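Local structure of mandelate racemase/muconate lactonizing enzyme family protein (Roseovarius sp. TM1035, 3T9P) at residues 79-84 with 110-115; 100-105 with 281-286; 237-242 with 266-271; 259-264 with 287-292; 275-280 with 302-307. The protein probably acts as an isomerase or related enzyme of the mandelate racemase/muconate lactonizing enzyme family. One frame throughout, in Å; residues are numbered along the deposited sequence.

Contact 1 of 5, residues 79-84 with 110-115; sequences LDFADT and ALWDMR
L111 lies against one face of the F81 ring where helix 98-119 meets the turn leading into helix 82-91, two elements of the N-terminal capping domain found throughout the enolase superfamily. F81 sits at the N-cap position of helix 82-91, and its CG lies between backbone N and carbonyl carbon (chi1 65°), which sends the ring across to the other helix. The two side chains run past one another head to tail: L111 CD1 stands 3.8 Å from the F81 centroid, 16° off the ring normal, a CH-pi contact, and L111 CB supports the same face at 3.6 Å from F81 CE2.

One residue on, W112 receives that ring differently. The F81 edge points at the face of the indole five-membered ring in a T-shaped pair, planes at 66° and centroids 5.0 Å apart, and F81 CZ comes 3.4 Å from W112 NE1. H288, from the barrel domain, packs against both rings.

M114, bent at chi2 and chi3, turns its methyl crosswise to L79, with M114 CE 3.8 Å from L79 CD2. R115 closes the series near the surface. Its NE forms a salt bridge with E119, while R115 NH1 donates to a water at 3.2 Å in the guanidinium plane, and that water makes only a weak bond, 3.5 Å long, to L79 O.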
# COMPACT_ATOMS: atom_id res chain seq x y z
N LEU A 79 18.83 17.00 9.58
CA LEU A 79 20.07 16.24 9.45
C LEU A 79 20.05 14.84 10.04
O LEU A 79 21.03 14.09 9.95
CB LEU A 79 21.25 17.06 10.11
CG LEU A 79 21.52 18.43 9.42
CD1 LEU A 79 22.62 19.09 10.27
CD2 LEU A 79 21.97 18.19 7.99
N ASP A 80 18.97 14.50 10.71
CA ASP A 80 18.94 13.19 11.36
C ASP A 80 17.47 12.85 11.29
O ASP A 80 16.65 13.34 12.12
CB ASP A 80 19.43 13.24 12.79
CG ASP A 80 19.38 11.84 13.46
OD1 ASP A 80 19.30 10.84 12.74
OD2 ASP A 80 19.34 11.72 14.68
N PHE A 81 17.09 12.17 10.21
CA PHE A 81 15.61 12.12 9.90
C PHE A 81 15.06 10.70 9.78
O PHE A 81 13.90 10.51 9.41
CB PHE A 81 15.35 12.95 8.61
CG PHE A 81 16.00 12.38 7.36
CD1 PHE A 81 15.30 11.44 6.55
CD2 PHE A 81 17.29 12.81 6.93
CE1 PHE A 81 15.83 10.95 5.41
CE2 PHE A 81 17.85 12.33 5.74
CZ PHE A 81 17.12 11.38 4.95
N ALA A 82 15.89 9.68 10.01
CA ALA A 82 15.34 8.30 9.91
C ALA A 82 14.08 8.11 10.83
O ALA A 82 13.01 7.59 10.41
CB ALA A 82 16.42 7.25 10.17
N ASP A 83 14.14 8.64 12.06
CA ASP A 83 13.00 8.52 12.96
C ASP A 83 11.73 9.29 12.47
O ASP A 83 10.55 8.84 12.68
CB ASP A 83 13.37 8.93 14.43
CG ASP A 83 12.15 8.71 15.38
OD1 ASP A 83 11.70 7.50 15.50
OD2 ASP A 83 11.59 9.68 15.90
N THR A 84 11.96 10.45 11.82
CA THR A 84 10.88 11.24 11.25
C THR A 84 10.06 10.43 10.20
O THR A 84 8.83 10.55 10.12
CB THR A 84 11.42 12.47 10.51
OG1 THR A 84 12.23 13.27 11.41
CG2 THR A 84 10.27 13.28 9.99
N ALA A 110 15.67 14.35 -1.12
CA ALA A 110 16.03 15.76 -1.10
C ALA A 110 16.92 16.00 0.12
O ALA A 110 17.84 16.79 0.07
CB ALA A 110 14.71 16.61 -0.95
N LEU A 111 16.60 15.35 1.24
CA LEU A 111 17.41 15.58 2.45
C LEU A 111 18.83 14.99 2.33
O LEU A 111 19.79 15.56 2.88
CB LEU A 111 16.69 15.04 3.68
CG LEU A 111 15.42 15.80 4.10
CD1 LEU A 111 14.69 14.98 5.18
CD2 LEU A 111 15.74 17.22 4.64
N TRP A 112 19.00 13.82 1.70
CA TRP A 112 20.39 13.33 1.47
C TRP A 112 21.16 14.33 0.60
O TRP A 112 22.33 14.55 0.82
CB TRP A 112 20.38 11.91 0.82
CG TRP A 112 19.92 10.85 1.82
CD1 TRP A 112 18.71 10.13 1.82
CD2 TRP A 112 20.68 10.39 2.91
NE1 TRP A 112 18.71 9.24 2.86
CE2 TRP A 112 19.88 9.41 3.58
CE3 TRP A 112 21.97 10.71 3.41
CZ2 TRP A 112 20.34 8.75 4.74
CZ3 TRP A 112 22.41 10.09 4.61
CH2 TRP A 112 21.59 9.11 5.25
N ASP A 113 20.54 14.84 -0.44
CA ASP A 113 21.22 15.78 -1.36
C ASP A 113 21.57 17.06 -0.59
O ASP A 113 22.64 17.59 -0.74
CB ASP A 113 20.29 16.16 -2.54
CG ASP A 113 21.05 16.99 -3.67
OD1 ASP A 113 22.09 16.46 -4.19
OD2 ASP A 113 20.56 18.16 -3.98
N MET A 114 20.65 17.51 0.23
CA MET A 114 20.87 18.68 1.10
C MET A 114 22.09 18.48 1.98
O MET A 114 23.02 19.34 1.96
CB MET A 114 19.58 19.05 1.90
CG MET A 114 19.69 20.41 2.73
SD MET A 114 20.68 20.15 4.25
CE MET A 114 19.57 19.05 5.16
N ARG A 115 22.13 17.38 2.74
CA ARG A 115 23.26 17.10 3.63
C ARG A 115 24.55 16.90 2.85
O ARG A 115 25.57 17.39 3.23
CB ARG A 115 22.96 15.84 4.47
CG ARG A 115 24.06 15.53 5.47
CD ARG A 115 23.61 14.41 6.38
NE ARG A 115 24.78 13.98 7.10
CZ ARG A 115 24.90 12.82 7.72
NH1 ARG A 115 23.92 11.92 7.68
NH2 ARG A 115 26.05 12.54 8.33
O HOH W 1 20.89 12.59 6.80

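Contact 2 of 5, residues 100-105 with 281-286; sequences LRRAMT and VMYMGG. With FMT (formic acid), chain E.
The seam between capping domain and barrel domain runs between helix 98-119 and the short, weakly bonded helix 281-284, and at its centre T105 meets M282. T105 OG1 lies 2.7 Å from M282 O and 3.0 Å from R101 O of its own helix; its single proton can serve either carbonyl. T105 CG2 is the branch anti to the backbone N, which lays it crosswise against M282 SD at 3.6 Å.

Two glycines bring the second backbone this close. G285 has a positive phi of 107° and G286 one of 122°, both favouring glycine; G285 CA offers a C-H to R101 O at 3.3 Å. This turn follows strand 276-277 of the barrel, and G286 takes the N-cap position of helix 287-299.

Toward the subunit interface R102 and Y283 run alongside each other in the same direction. Y283 CE1 sits over one face of the guanidinium, 3.5 Å from R102 NH2, with the planes 47° apart. R102 NE bonds S98, and NH2 also reaches K94 O of the second subunit. One water accepts from R102 NH2 (2.6 Å) and donates to Y283 OH (2.9 Å). Y283 OH donates to O2 of a formic acid, probably from the crystallisation liquor, at 2.6 Å; K94 of the second subunit bonds it too.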
# COMPACT_ATOMS: atom_id res chain seq x y z
N LEU A 100 2.07 6.24 -0.37
CA LEU A 100 2.73 6.98 0.70
C LEU A 100 4.27 6.89 0.57
O LEU A 100 4.94 7.82 0.79
CB LEU A 100 2.31 6.46 2.07
CG LEU A 100 2.70 7.21 3.36
CD1 LEU A 100 2.00 8.46 3.56
CD2 LEU A 100 2.63 6.36 4.58
N ARG A 101 4.75 5.71 0.24
CA ARG A 101 6.16 5.47 0.02
C ARG A 101 6.76 6.23 -1.18
O ARG A 101 7.81 6.80 -1.12
CB ARG A 101 6.42 3.99 -0.10
CG ARG A 101 5.97 3.12 1.11
CD ARG A 101 6.09 3.72 2.45
NE ARG A 101 5.79 2.85 3.59
CZ ARG A 101 6.20 3.08 4.82
NH1 ARG A 101 6.90 4.13 5.05
NH2 ARG A 101 5.91 2.28 5.81
N ARG A 102 5.98 6.26 -2.25
CA ARG A 102 6.36 6.92 -3.47
C ARG A 102 6.58 8.40 -3.12
O ARG A 102 7.54 8.99 -3.54
CB ARG A 102 5.22 6.81 -4.49
CG ARG A 102 5.11 5.50 -5.29
CD ARG A 102 3.92 5.46 -6.21
NE ARG A 102 3.78 4.18 -6.87
CZ ARG A 102 4.11 3.91 -8.12
NH1 ARG A 102 4.52 4.86 -8.93
NH2 ARG A 102 4.00 2.68 -8.55
N ALA A 103 5.70 8.95 -2.31
CA ALA A 103 5.81 10.33 -1.88
C ALA A 103 6.98 10.60 -0.89
O ALA A 103 7.73 11.54 -1.04
CB ALA A 103 4.52 10.83 -1.37
N MET A 104 7.08 9.70 0.07
CA MET A 104 8.17 9.73 1.13
C MET A 104 9.55 9.78 0.52
O MET A 104 10.44 10.42 1.05
CB MET A 104 8.02 8.52 2.07
CG MET A 104 9.07 8.47 3.18
SD MET A 104 8.64 7.10 4.36
CE MET A 104 7.32 8.01 5.19
N THR A 105 9.73 9.08 -0.59
CA THR A 105 11.01 9.07 -1.29
C THR A 105 11.46 10.51 -1.62
O THR A 105 12.66 10.75 -1.58
CB THR A 105 10.93 8.24 -2.60
OG1 THR A 105 10.61 6.89 -2.24
CG2 THR A 105 12.16 8.32 -3.45
N VAL A 281 14.58 1.94 -4.92
CA VAL A 281 14.76 3.04 -3.93
C VAL A 281 13.44 3.89 -3.81
O VAL A 281 12.96 4.33 -2.71
CB VAL A 281 16.02 3.88 -4.30
CG1 VAL A 281 16.08 5.21 -3.43
CG2 VAL A 281 17.20 3.09 -4.04
N MET A 282 12.88 4.20 -4.97
CA MET A 282 11.76 5.18 -5.06
C MET A 282 10.46 4.49 -4.64
O MET A 282 9.66 5.13 -4.02
CB MET A 282 11.53 5.68 -6.53
CG MET A 282 12.44 6.77 -6.96
SD MET A 282 14.09 7.02 -6.19
CE MET A 282 14.38 8.75 -6.67
N TYR A 283 10.23 3.19 -4.95
CA TYR A 283 9.01 2.55 -4.44
C TYR A 283 9.10 2.25 -2.94
O TYR A 283 8.08 2.01 -2.26
CB TYR A 283 8.75 1.21 -5.18
CG TYR A 283 8.49 1.32 -6.63
CD1 TYR A 283 7.77 2.39 -7.15
CD2 TYR A 283 8.89 0.28 -7.52
CE1 TYR A 283 7.46 2.48 -8.56
CE2 TYR A 283 8.58 0.31 -8.87
CZ TYR A 283 7.87 1.43 -9.38
OH TYR A 283 7.59 1.46 -10.70
N MET A 284 10.32 2.15 -2.46
CA MET A 284 10.54 1.78 -1.03
C MET A 284 10.28 2.96 -0.06
O MET A 284 10.06 2.76 1.15
CB MET A 284 12.06 1.51 -0.83
CG MET A 284 12.39 0.03 -1.02
SD MET A 284 11.38 -1.13 -0.04
CE MET A 284 11.58 -0.51 1.60
N GLY A 285 10.38 4.20 -0.57
CA GLY A 285 10.30 5.33 0.37
C GLY A 285 11.64 6.01 0.62
O GLY A 285 11.74 6.83 1.53
N GLY A 286 12.72 5.58 -0.07
CA GLY A 286 13.95 6.40 -0.13
C GLY A 286 15.13 5.59 0.42
O GLY A 286 15.05 4.37 0.55
C FMT E . 9.13 0.24 -13.38
O1 FMT E . 8.48 0.07 -14.47
O2 FMT E . 8.80 -0.26 -12.29
O HOH W 2 4.93 2.60 -11.02

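Contact 3 of 5, residues 237-242 with 266-271; sequences WEYDQT and QLMLDR
Y239 and L267 form the compact half of this contact, with M268 beside them. L267, its CG anti to the backbone N (chi1 168°), sets that CG over one face of the tyrosine ring, with L267 CD2 3.7 Å from Y239 CD2. The M268 side chain crosses that of Y239 at about a right angle, M268 CB 3.6 Å from Y239 CE1. The phenol is fixed at its far end by a hydrogen bond from OH to D259.

The outer half is looser and polar. D240, exposed to solvent, forms a salt bridge with R271, whose NH1 is modelled 2.4 Å from D240 OD1; that length is too short to trust in detail, although the pairing of charges is plausible. A water accepts from D240 N at 3.2 Å and only weakly from R271 NH1. R271 NH2 forms a salt bridge with D270 of the second subunit, and L267 touches L267 of that subunit, so the edge of the contact belongs to the dimer interface.

Helix 239-248 and helix 262-270 stand on either side of strand 252-255 in the chain, which makes them successive outer helices of a beta/alpha barrel, packed side by side as is characteristic of that fold.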
# COMPACT_ATOMS: atom_id res chain seq x y z
N TRP A 237 3.31 -11.52 -5.26
CA TRP A 237 2.60 -11.60 -3.93
C TRP A 237 2.34 -13.07 -3.58
O TRP A 237 1.84 -13.33 -2.51
CB TRP A 237 1.25 -10.86 -3.97
CG TRP A 237 0.36 -11.28 -5.12
CD1 TRP A 237 -0.66 -12.17 -5.05
CD2 TRP A 237 0.36 -10.78 -6.45
NE1 TRP A 237 -1.27 -12.27 -6.28
CE2 TRP A 237 -0.64 -11.45 -7.16
CE3 TRP A 237 1.18 -9.86 -7.16
CZ2 TRP A 237 -0.89 -11.25 -8.52
CZ3 TRP A 237 0.97 -9.66 -8.51
CH2 TRP A 237 -0.10 -10.34 -9.18
N GLU A 238 2.72 -14.04 -4.43
CA GLU A 238 2.66 -15.49 -4.04
C GLU A 238 4.02 -16.01 -3.68
O GLU A 238 4.69 -16.66 -4.49
CB GLU A 238 2.12 -16.32 -5.21
CG GLU A 238 0.75 -15.89 -5.66
CD GLU A 238 -0.33 -16.36 -4.67
OE1 GLU A 238 -0.01 -17.08 -3.70
OE2 GLU A 238 -1.49 -15.99 -4.88
N TYR A 239 4.41 -15.75 -2.46
CA TYR A 239 5.74 -16.00 -2.02
C TYR A 239 6.10 -17.51 -2.09
O TYR A 239 7.22 -17.88 -2.40
CB TYR A 239 5.86 -15.43 -0.60
CG TYR A 239 5.76 -13.91 -0.63
CD1 TYR A 239 6.89 -13.14 -0.98
CD2 TYR A 239 4.55 -13.24 -0.40
CE1 TYR A 239 6.79 -11.70 -1.01
CE2 TYR A 239 4.46 -11.82 -0.49
CZ TYR A 239 5.60 -11.10 -0.78
OH TYR A 239 5.51 -9.75 -0.90
N ASP A 240 5.14 -18.37 -1.77
CA ASP A 240 5.40 -19.84 -1.77
C ASP A 240 5.59 -20.35 -3.19
O ASP A 240 6.32 -21.31 -3.39
CB ASP A 240 4.25 -20.61 -1.13
CG ASP A 240 4.25 -20.51 0.37
OD1 ASP A 240 5.27 -20.10 0.95
OD2 ASP A 240 3.23 -20.79 1.01
N GLN A 241 4.94 -19.74 -4.16
CA GLN A 241 5.17 -20.11 -5.54
C GLN A 241 6.61 -19.77 -5.98
O GLN A 241 7.30 -20.58 -6.55
CB GLN A 241 4.17 -19.40 -6.45
CG GLN A 241 2.75 -19.86 -6.31
CD GLN A 241 1.77 -19.18 -7.26
OE1 GLN A 241 2.14 -18.67 -8.26
NE2 GLN A 241 0.52 -19.21 -6.93
N THR A 242 7.05 -18.57 -5.64
CA THR A 242 8.38 -18.13 -5.99
C THR A 242 9.40 -19.04 -5.28
O THR A 242 10.35 -19.44 -5.86
CB THR A 242 8.60 -16.66 -5.60
OG1 THR A 242 7.55 -15.90 -6.13
CG2 THR A 242 9.92 -16.12 -6.14
N GLN A 266 9.83 -9.32 5.01
CA GLN A 266 9.93 -10.34 6.06
C GLN A 266 9.35 -11.67 5.66
O GLN A 266 10.01 -12.71 5.76
CB GLN A 266 9.27 -9.82 7.38
CG GLN A 266 10.32 -9.25 8.37
CD GLN A 266 11.43 -10.27 8.72
OE1 GLN A 266 11.16 -11.46 8.76
NE2 GLN A 266 12.69 -9.81 8.89
N LEU A 267 8.11 -11.67 5.22
CA LEU A 267 7.49 -12.89 4.77
C LEU A 267 8.31 -13.49 3.61
O LEU A 267 8.63 -14.70 3.61
CB LEU A 267 6.08 -12.59 4.39
CG LEU A 267 5.20 -13.55 3.61
CD1 LEU A 267 4.95 -14.86 4.45
CD2 LEU A 267 3.82 -12.93 3.23
N MET A 268 8.72 -12.65 2.66
CA MET A 268 9.55 -13.11 1.52
C MET A 268 10.80 -13.92 2.00
O MET A 268 11.13 -15.01 1.43
CB MET A 268 9.98 -11.92 0.61
CG MET A 268 10.81 -12.35 -0.60
SD MET A 268 11.56 -10.91 -1.48
CE MET A 268 10.24 -9.64 -1.47
N LEU A 269 11.53 -13.33 2.92
CA LEU A 269 12.73 -13.90 3.49
C LEU A 269 12.44 -15.15 4.33
O LEU A 269 13.10 -16.10 4.23
CB LEU A 269 13.53 -12.84 4.25
CG LEU A 269 14.17 -11.69 3.48
CD1 LEU A 269 14.77 -10.68 4.40
CD2 LEU A 269 15.19 -12.18 2.48
N ASP A 270 11.36 -15.11 5.10
CA ASP A 270 10.94 -16.20 5.98
C ASP A 270 10.63 -17.42 5.16
O ASP A 270 10.94 -18.49 5.57
CB ASP A 270 9.67 -15.86 6.73
CG ASP A 270 9.87 -14.97 7.90
OD1 ASP A 270 10.98 -14.63 8.28
OD2 ASP A 270 8.85 -14.57 8.41
N ARG A 271 10.00 -17.23 4.02
CA ARG A 271 9.64 -18.27 3.11
C ARG A 271 10.75 -18.70 2.16
O ARG A 271 10.56 -19.59 1.40
CB ARG A 271 8.42 -17.87 2.31
CG ARG A 271 7.20 -17.57 3.11
CD ARG A 271 6.75 -18.69 4.02
NE ARG A 271 5.43 -18.41 4.59
CZ ARG A 271 4.32 -18.39 3.87
NH1 ARG A 271 4.38 -18.63 2.59
NH2 ARG A 271 3.13 -18.16 4.41
O HOH W 3 2.64 -17.27 -0.11

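Contact 4 of 5, residues 259-264 with 287-292; sequences DCEYSS and MHRTLQ
R289 reaches over to Y262 and ends at C260. Its CB and CG pass the phenol oxygen, R289 CG 3.4 Å from Y262 OH. The chain then bends at chi3 (54°), folding the guanidinium back over the tyrosine ring. R289 NE donates to M284 O. R289 CZ lies 4.2 Å from the Y262 centroid, with ring and guanidinium planes 27° apart: a stacked cation-pi pair. R289 NH1 hangs over the rim, 3.4 Å from Y262 CZ. At the tip, R289 NH2 donates to C260 O at 2.8 Å in a fairly straight bond (154°) that lies in both the guanidinium and the carbonyl plane; this would fix the rotation of the group.

E261 OE1 makes a long salt bridge with R289 NH2 at 3.9 Å, a matter of charge only, since no N-H points at it. E261 OE2 holds R101, and the carboxylate probably balances both arginines. Q292 covers the opposite face of the tyrosine, Q292 CG 3.7 Å from the Y262 centroid, so that the ring is clamped between two side chains of one helix.

Y262 begins helix 262-270, and R289 and Q292 belong to helix 287-299, the two helices lying either side of strand 276-277 in the chain; M104 of helix 98-119 packs on R289.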
# COMPACT_ATOMS: atom_id res chain seq x y z
N ASP A 259 7.87 -4.68 -3.60
CA ASP A 259 7.68 -4.82 -2.16
C ASP A 259 8.07 -3.55 -1.47
O ASP A 259 9.20 -3.14 -1.65
CB ASP A 259 8.57 -6.00 -1.67
CG ASP A 259 7.89 -7.33 -1.97
OD1 ASP A 259 7.96 -7.85 -3.12
OD2 ASP A 259 7.19 -7.81 -1.06
N CYS A 260 7.16 -2.89 -0.73
CA CYS A 260 7.51 -1.60 -0.17
C CYS A 260 7.37 -1.47 1.37
O CYS A 260 7.74 -0.43 1.96
CB CYS A 260 6.73 -0.46 -0.84
SG CYS A 260 4.97 -0.54 -0.59
N GLU A 261 6.83 -2.49 2.02
CA GLU A 261 6.64 -2.49 3.48
C GLU A 261 7.49 -3.63 4.06
O GLU A 261 7.56 -4.72 3.47
CB GLU A 261 5.17 -2.87 3.81
CG GLU A 261 4.14 -1.81 3.28
CD GLU A 261 4.46 -0.39 3.87
OE1 GLU A 261 4.90 -0.23 5.05
OE2 GLU A 261 4.18 0.61 3.17
N TYR A 262 8.12 -3.39 5.20
CA TYR A 262 8.98 -4.38 5.85
C TYR A 262 8.28 -5.76 6.12
O TYR A 262 8.87 -6.85 5.96
CB TYR A 262 9.57 -3.78 7.13
CG TYR A 262 10.39 -2.50 6.94
CD1 TYR A 262 11.20 -2.28 5.80
CD2 TYR A 262 10.39 -1.53 7.93
CE1 TYR A 262 11.93 -1.10 5.69
CE2 TYR A 262 11.20 -0.45 7.91
CZ TYR A 262 11.93 -0.22 6.74
OH TYR A 262 12.65 0.89 6.64
N SER A 263 7.00 -5.73 6.42
CA SER A 263 6.29 -6.96 6.71
C SER A 263 6.32 -7.84 5.49
O SER A 263 6.41 -9.01 5.66
CB SER A 263 4.82 -6.72 7.18
OG SER A 263 4.10 -6.11 6.16
N SER A 264 6.17 -7.30 4.28
CA SER A 264 6.23 -8.21 3.11
C SER A 264 7.68 -8.70 2.75
O SER A 264 7.85 -9.86 2.27
CB SER A 264 5.42 -7.71 1.86
OG SER A 264 6.26 -6.82 1.16
N MET A 287 16.25 6.26 0.70
CA MET A 287 17.51 5.53 1.01
C MET A 287 17.48 4.84 2.40
O MET A 287 17.93 3.71 2.55
CB MET A 287 18.69 6.52 0.94
CG MET A 287 18.73 7.22 -0.46
SD MET A 287 19.30 6.09 -1.83
CE MET A 287 21.02 5.89 -1.49
N HIS A 288 16.98 5.53 3.41
CA HIS A 288 16.97 4.92 4.75
C HIS A 288 16.19 3.63 4.67
O HIS A 288 16.61 2.64 5.21
CB HIS A 288 16.27 5.87 5.78
CG HIS A 288 17.20 6.88 6.39
ND1 HIS A 288 18.34 6.52 7.08
CD2 HIS A 288 17.10 8.23 6.50
CE1 HIS A 288 18.96 7.63 7.51
NE2 HIS A 288 18.21 8.68 7.19
N ARG A 289 15.01 3.64 4.03
CA ARG A 289 14.20 2.45 4.00
C ARG A 289 14.83 1.37 3.14
O ARG A 289 14.78 0.21 3.54
CB ARG A 289 12.77 2.77 3.57
CG ARG A 289 12.02 3.61 4.65
CD ARG A 289 10.50 3.86 4.19
NE ARG A 289 9.74 2.62 3.85
CZ ARG A 289 9.28 1.76 4.74
NH1 ARG A 289 9.47 2.04 6.07
NH2 ARG A 289 8.60 0.67 4.35
N THR A 290 15.47 1.75 2.03
CA THR A 290 16.12 0.72 1.20
C THR A 290 17.31 0.03 2.00
O THR A 290 17.48 -1.19 1.96
CB THR A 290 16.61 1.36 -0.13
OG1 THR A 290 15.44 1.89 -0.75
CG2 THR A 290 17.22 0.28 -1.09
N LEU A 291 18.09 0.87 2.68
CA LEU A 291 19.17 0.40 3.57
C LEU A 291 18.68 -0.62 4.60
O LEU A 291 19.35 -1.61 4.85
CB LEU A 291 19.81 1.61 4.29
CG LEU A 291 20.74 2.42 3.37
CD1 LEU A 291 21.12 3.75 4.14
CD2 LEU A 291 22.01 1.52 2.96
N GLN A 292 17.47 -0.42 5.15
CA GLN A 292 16.84 -1.36 6.07
C GLN A 292 16.60 -2.73 5.38
O GLN A 292 17.03 -3.80 5.92
CB GLN A 292 15.57 -0.74 6.70
CG GLN A 292 14.79 -1.67 7.67
CD GLN A 292 15.60 -2.11 8.95
OE1 GLN A 292 16.36 -1.31 9.56
NE2 GLN A 292 15.46 -3.41 9.32

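Contact 5 of 5, residues 275-280 with 302-307; sequences DIVQPD and LPVTPH
Backbone bonds come first: V277 and V304 are joined in a single parallel bridge. V277 N donates to P303 O at 3.2 Å, and T305 N to V277 O at 2.9 Å, both well aligned with their carbonyls. Further on, H307 N reaches P279 O at 2.9 Å, here from above the carbonyl plane. Segment 302-307, though irregular, thereby runs beside strand 276-277 as the next element around the barrel wall.

Apolar contacts flank the bridge. V277 CG2 meets V304 CG2 at 3.7 Å, and the other methyl of V304, CG1, rests 4.0 Å from P279 CD. I276 CG2 packs 3.6 Å from T305 CB.

The polar side-chain bond lies where the segments end. With CG anti to its backbone N (chi1 163°), H307 turns its ring so that H307 ND1 donates to D280 OD2 at 2.6 Å, in the ring plane and on the anti lone pair of that oxygen. D280 OD1 caps Y283 N, so the carboxylate is held through both oxygens and in turn orients the imidazole. A formic acid, probably from the crystallisation liquor, lies beside the H307 side chain, and a His-Asp pair at barrel strand ends recalls the general base of mandelate racemase; a similar role here is possible but unproven.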
# COMPACT_ATOMS: atom_id res chain seq x y z
N ASP A 275 16.81 -15.85 -4.09
CA ASP A 275 18.24 -15.82 -3.91
C ASP A 275 18.84 -14.38 -3.86
O ASP A 275 19.96 -14.15 -3.29
CB ASP A 275 18.83 -16.49 -5.11
CG ASP A 275 18.48 -17.94 -5.17
OD1 ASP A 275 18.83 -18.66 -4.22
OD2 ASP A 275 17.92 -18.39 -6.19
N ILE A 276 18.13 -13.41 -4.50
CA ILE A 276 18.65 -12.02 -4.66
C ILE A 276 17.49 -11.02 -4.45
O ILE A 276 16.42 -11.25 -4.99
CB ILE A 276 19.18 -11.78 -6.08
CG1 ILE A 276 20.37 -12.71 -6.42
CG2 ILE A 276 19.49 -10.30 -6.29
CD1 ILE A 276 20.83 -12.70 -7.82
N VAL A 277 17.67 -10.02 -3.58
CA VAL A 277 16.53 -9.08 -3.25
C VAL A 277 16.72 -7.83 -4.14
O VAL A 277 17.85 -7.48 -4.42
CB VAL A 277 16.45 -8.62 -1.74
CG1 VAL A 277 16.21 -9.91 -0.78
CG2 VAL A 277 17.64 -7.87 -1.34
N GLN A 278 15.60 -7.19 -4.52
CA GLN A 278 15.67 -6.17 -5.59
C GLN A 278 14.75 -5.05 -5.22
O GLN A 278 13.84 -4.78 -5.99
CB GLN A 278 15.15 -6.80 -6.92
CG GLN A 278 16.07 -7.90 -7.35
CD GLN A 278 15.93 -8.23 -8.78
OE1 GLN A 278 14.90 -8.80 -9.15
NE2 GLN A 278 17.02 -7.95 -9.61
N PRO A 279 14.98 -4.39 -4.04
CA PRO A 279 14.12 -3.25 -3.71
C PRO A 279 14.34 -2.17 -4.80
O PRO A 279 15.42 -2.15 -5.46
CB PRO A 279 14.73 -2.71 -2.36
CG PRO A 279 16.18 -3.12 -2.42
CD PRO A 279 16.13 -4.52 -3.13
N ASP A 280 13.42 -1.24 -4.88
CA ASP A 280 13.55 -0.09 -5.74
C ASP A 280 13.55 1.08 -4.81
O ASP A 280 12.61 1.26 -4.04
CB ASP A 280 12.30 -0.04 -6.69
CG ASP A 280 12.28 1.24 -7.60
OD1 ASP A 280 12.06 2.33 -7.09
OD2 ASP A 280 12.49 1.08 -8.83
N LEU A 302 21.88 -12.78 1.76
CA LEU A 302 21.53 -12.53 0.38
C LEU A 302 22.04 -11.19 -0.15
O LEU A 302 22.04 -10.22 0.55
CB LEU A 302 20.02 -12.61 0.17
CG LEU A 302 19.24 -13.85 0.62
CD1 LEU A 302 17.80 -13.74 0.46
CD2 LEU A 302 19.71 -15.20 0.17
N PRO A 303 22.48 -11.18 -1.40
CA PRO A 303 22.92 -9.97 -2.08
C PRO A 303 21.76 -9.05 -2.51
O PRO A 303 20.69 -9.51 -2.63
CB PRO A 303 23.63 -10.52 -3.30
CG PRO A 303 23.08 -11.73 -3.55
CD PRO A 303 22.42 -12.27 -2.34
N VAL A 304 22.06 -7.80 -2.77
CA VAL A 304 21.05 -6.84 -3.15
C VAL A 304 21.38 -6.39 -4.59
O VAL A 304 22.44 -5.74 -4.84
CB VAL A 304 21.12 -5.64 -2.27
CG1 VAL A 304 20.06 -4.60 -2.66
CG2 VAL A 304 20.84 -6.13 -0.81
N THR A 305 20.40 -6.65 -5.49
CA THR A 305 20.60 -6.13 -6.87
C THR A 305 19.36 -5.25 -7.15
O THR A 305 18.37 -5.77 -7.65
CB THR A 305 20.79 -7.31 -7.86
OG1 THR A 305 22.01 -8.03 -7.52
CG2 THR A 305 20.99 -6.82 -9.31
N PRO A 306 19.41 -3.96 -6.80
CA PRO A 306 18.18 -3.11 -6.78
C PRO A 306 17.56 -2.91 -8.20
O PRO A 306 18.26 -3.15 -9.28
CB PRO A 306 18.70 -1.74 -6.32
CG PRO A 306 20.12 -2.04 -5.66
CD PRO A 306 20.66 -3.18 -6.50
N HIS A 307 16.28 -2.57 -8.22
CA HIS A 307 15.53 -2.38 -9.47
C HIS A 307 15.61 -0.88 -9.74
O HIS A 307 15.37 -0.05 -8.79
CB HIS A 307 14.08 -2.83 -9.22
CG HIS A 307 13.13 -2.32 -10.27
ND1 HIS A 307 12.68 -1.02 -10.27
CD2 HIS A 307 12.63 -2.90 -11.39
CE1 HIS A 307 11.87 -0.83 -11.30
NE2 HIS A 307 11.83 -1.95 -11.99

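Overall arrangement
Contact 1 lies wholly within the capping domain and contacts 3, 4 and 5 within the barrel domain, while contact 2 joins the two, its segments 176 residues apart. Contacts 1 and 2 share helix 98-119, and contacts 3 and 4 share helix 262-270. The barrel contacts follow successive strand-helix units: helices 239-248 and 262-270, strand 276-277, then helix 287-299, with segment 302-307 after it. Contacts 2 and 4 are neighbours, centres 9 Å apart, joined by the R101-E261 salt bridge; contacts 1 and 3 stand about 32 Å apart, centre to centre. H288 carries contact 4 to contact 1. Contacts 2 and 3, on different helices, both touch the second subunit.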